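Local atomic coordinates of probable manganase-dependent inorganic pyrophosphatase (Clostridium perfringens, PDB entry 3L31), a protein that probably hydrolyses inorganic pyrophosphate to phosphate, its regulatory region of CBS and DRTGG domains binding the inhibitor AMP. Residues A[67-72]-A[180-185]. Numbering follows the deposited sequence.
Sequences NILAKS and QSLPVD
Leu182 reaches across to the short helix 68-71 and carries most of this contact with its branched end. Its CB leads to CG, which lies against the Ser72 side chain, 3.9 Å from Ser72 OG. There the chain forks. Leu182 CD1 comes within 3.8 Å of Ser72 OG and 4.0 Å of Leu69 CD2, while Leu182 CD2 meets Ile68 CG1 at 4.1 Å. A forked leucine suits this place because each methyl can serve a different residue of the helix, and it crosses both Ile68 and Leu69 at about a right angle. Ile68 offers CG1 from an extended position, anti to the backbone N (chi1 -172°).

Ser72 can lie against the Leu182 branch because its hydroxyl turns back to the helix: OG donates to Ile68 O at 2.5 Å, tilted 21° from the carbonyl plane, and is also hydrogen-bonded to Thr74 OG1. Ile68 O accepts from Ser72 N as well, so two donors of Ser72 grip this one carbonyl oxygen. Next to Leu182, the Pro183 ring packs against Ser72, its CG 3.3 Å from Ser72 O and its CD 3.9 Å from Ser72 CB; a compact apolar ring without a backbone N-H needs no acceptor there.

Leu182 also touches Leu23 of helix 23-31 and Thr59 of helix 53-61. The contact joins helix 68-71 to the residues linking helices 171-177 and 184-187 in this CBS and DRTGG regulatory region. No hydrogen bond crosses between the two segments; cohesion here rests on buried apolar surface and shape, with the Ser72 hydroxyl bonded to Ile68 O and Thr74 OG1.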
loop_
_atom_site.group_PDB
_atom_site.type_symbol
_atom_site.label_atom_id
_atom_site.label_comp_id
_atom_site.label_asym_id
_atom_site.label_seq_id
_atom_site.Cartn_x
_atom_site.Cartn_y
_atom_site.Cartn_z
ATOM N N ASN A 67 -12.472 -7.551 8.163
ATOM C CA ASN A 67 -12.497 -7.931 9.569
ATOM C C ASN A 67 -11.064 -7.800 9.980
ATOM O O ASN A 67 -10.689 -8.051 11.117
ATOM C CB ASN A 67 -13.001 -9.355 9.713
ATOM C CG ASN A 67 -14.383 -9.519 9.124
ATOM O OD1 ASN A 67 -14.546 -10.072 8.033
ATOM N ND2 ASN A 67 -15.380 -8.972 9.804
ATOM N N ILE A 68 -10.285 -7.404 8.986
ATOM C CA ILE A 68 -8.925 -6.969 9.184
ATOM C C ILE A 68 -8.924 -5.889 10.279
ATOM O O ILE A 68 -8.047 -5.913 11.167
ATOM C CB ILE A 68 -8.281 -6.383 7.881
ATOM C CG1 ILE A 68 -6.799 -6.120 8.104
ATOM C CG2 ILE A 68 -8.985 -5.109 7.424
ATOM C CD1 ILE A 68 -6.004 -7.352 7.941
ATOM N N LEU A 69 -9.913 -4.980 10.230
ATOM C CA LEU A 69 -10.007 -3.912 11.254
ATOM C C LEU A 69 -10.295 -4.538 12.603
ATOM O O LEU A 69 -9.846 -4.056 13.625
ATOM C CB LEU A 69 -11.041 -2.820 10.935
ATOM C CG LEU A 69 -10.776 -1.883 9.746
ATOM C CD1 LEU A 69 -12.020 -0.985 9.566
ATOM C CD2 LEU A 69 -9.491 -1.010 9.873
ATOM N N ALA A 70 -10.996 -5.653 12.560
ATOM C CA ALA A 70 -11.361 -6.425 13.726
ATOM C C ALA A 70 -10.170 -7.191 14.308
ATOM O O ALA A 70 -9.859 -7.112 15.516
ATOM C CB ALA A 70 -12.462 -7.413 13.365
ATOM N N LYS A 71 -9.549 -7.974 13.437
ATOM C CA LYS A 71 -8.418 -8.821 13.811
ATOM C C LYS A 71 -7.262 -8.007 14.320
ATOM O O LYS A 71 -6.558 -8.423 15.214
ATOM C CB LYS A 71 -7.937 -9.621 12.606
ATOM C CG LYS A 71 -8.810 -10.873 12.307
ATOM C CD LYS A 71 -8.294 -11.563 11.056
ATOM C CE LYS A 71 -9.404 -11.758 10.028
ATOM N NZ LYS A 71 -9.984 -13.150 10.066
ATOM N N SER A 72 -7.061 -6.838 13.734
ATOM C CA SER A 72 -6.003 -5.938 14.184
ATOM C C SER A 72 -6.424 -5.094 15.393
ATOM O O SER A 72 -5.609 -4.364 15.987
ATOM C CB SER A 72 -5.619 -4.989 13.063
ATOM O OG SER A 72 -6.735 -4.277 12.574
ATOM N N GLN A 180 -4.155 2.146 6.203
ATOM C CA GLN A 180 -3.039 2.781 6.891
ATOM C C GLN A 180 -3.226 2.980 8.375
ATOM O O GLN A 180 -2.274 3.371 9.089
ATOM C CB GLN A 180 -2.708 4.135 6.232
ATOM C CG GLN A 180 -2.359 3.866 4.794
ATOM C CD GLN A 180 -1.915 5.079 4.071
ATOM O OE1 GLN A 180 -1.477 6.059 4.684
ATOM N NE2 GLN A 180 -2.051 5.045 2.731
ATOM N N SER A 181 -4.439 2.689 8.819
ATOM C CA SER A 181 -4.859 2.863 10.204
ATOM C C SER A 181 -4.291 1.793 11.098
ATOM O O SER A 181 -4.181 1.987 12.296
ATOM C CB SER A 181 -6.376 2.733 10.314
ATOM O OG SER A 181 -6.955 3.702 9.501
ATOM N N LEU A 182 -3.979 0.654 10.491
ATOM C CA LEU A 182 -3.654 -0.560 11.252
ATOM C C LEU A 182 -2.510 -0.348 12.245
ATOM O O LEU A 182 -1.529 0.346 11.934
ATOM C CB LEU A 182 -3.292 -1.742 10.326
ATOM C CG LEU A 182 -4.345 -2.768 9.861
ATOM C CD1 LEU A 182 -5.694 -2.210 9.556
ATOM C CD2 LEU A 182 -3.804 -3.408 8.616
ATOM N N PRO A 183 -2.620 -0.960 13.439
ATOM C CA PRO A 183 -1.538 -0.822 14.386
ATOM C C PRO A 183 -0.338 -1.661 14.006
ATOM O O PRO A 183 -0.481 -2.752 13.468
ATOM C CB PRO A 183 -2.173 -1.273 15.729
ATOM C CG PRO A 183 -3.291 -2.170 15.349
ATOM C CD PRO A 183 -3.760 -1.689 14.004
ATOM N N VAL A 184 0.859 -1.163 14.330
ATOM C CA VAL A 184 2.098 -1.886 13.940
ATOM C C VAL A 184 2.123 -3.282 14.475
ATOM O O VAL A 184 2.666 -4.199 13.819
ATOM C CB VAL A 184 3.452 -1.179 14.271
ATOM C CG1 VAL A 184 3.555 0.136 13.532
ATOM C CG2 VAL A 184 3.621 -0.984 15.691
ATOM N N ASP A 185 1.567 -3.472 15.659
ATOM C CA ASP A 185 1.708 -4.789 16.303
ATOM C C ASP A 185 0.974 -5.916 15.558
ATOM O O ASP A 185 1.347 -7.059 15.665
ATOM C CB ASP A 185 1.377 -4.783 17.810
ATOM C CG ASP A 185 -0.078 -4.600 18.083
ATOM O OD1 ASP A 185 -0.777 -4.063 17.215
ATOM O OD2 ASP A 185 -0.534 -4.984 19.167
#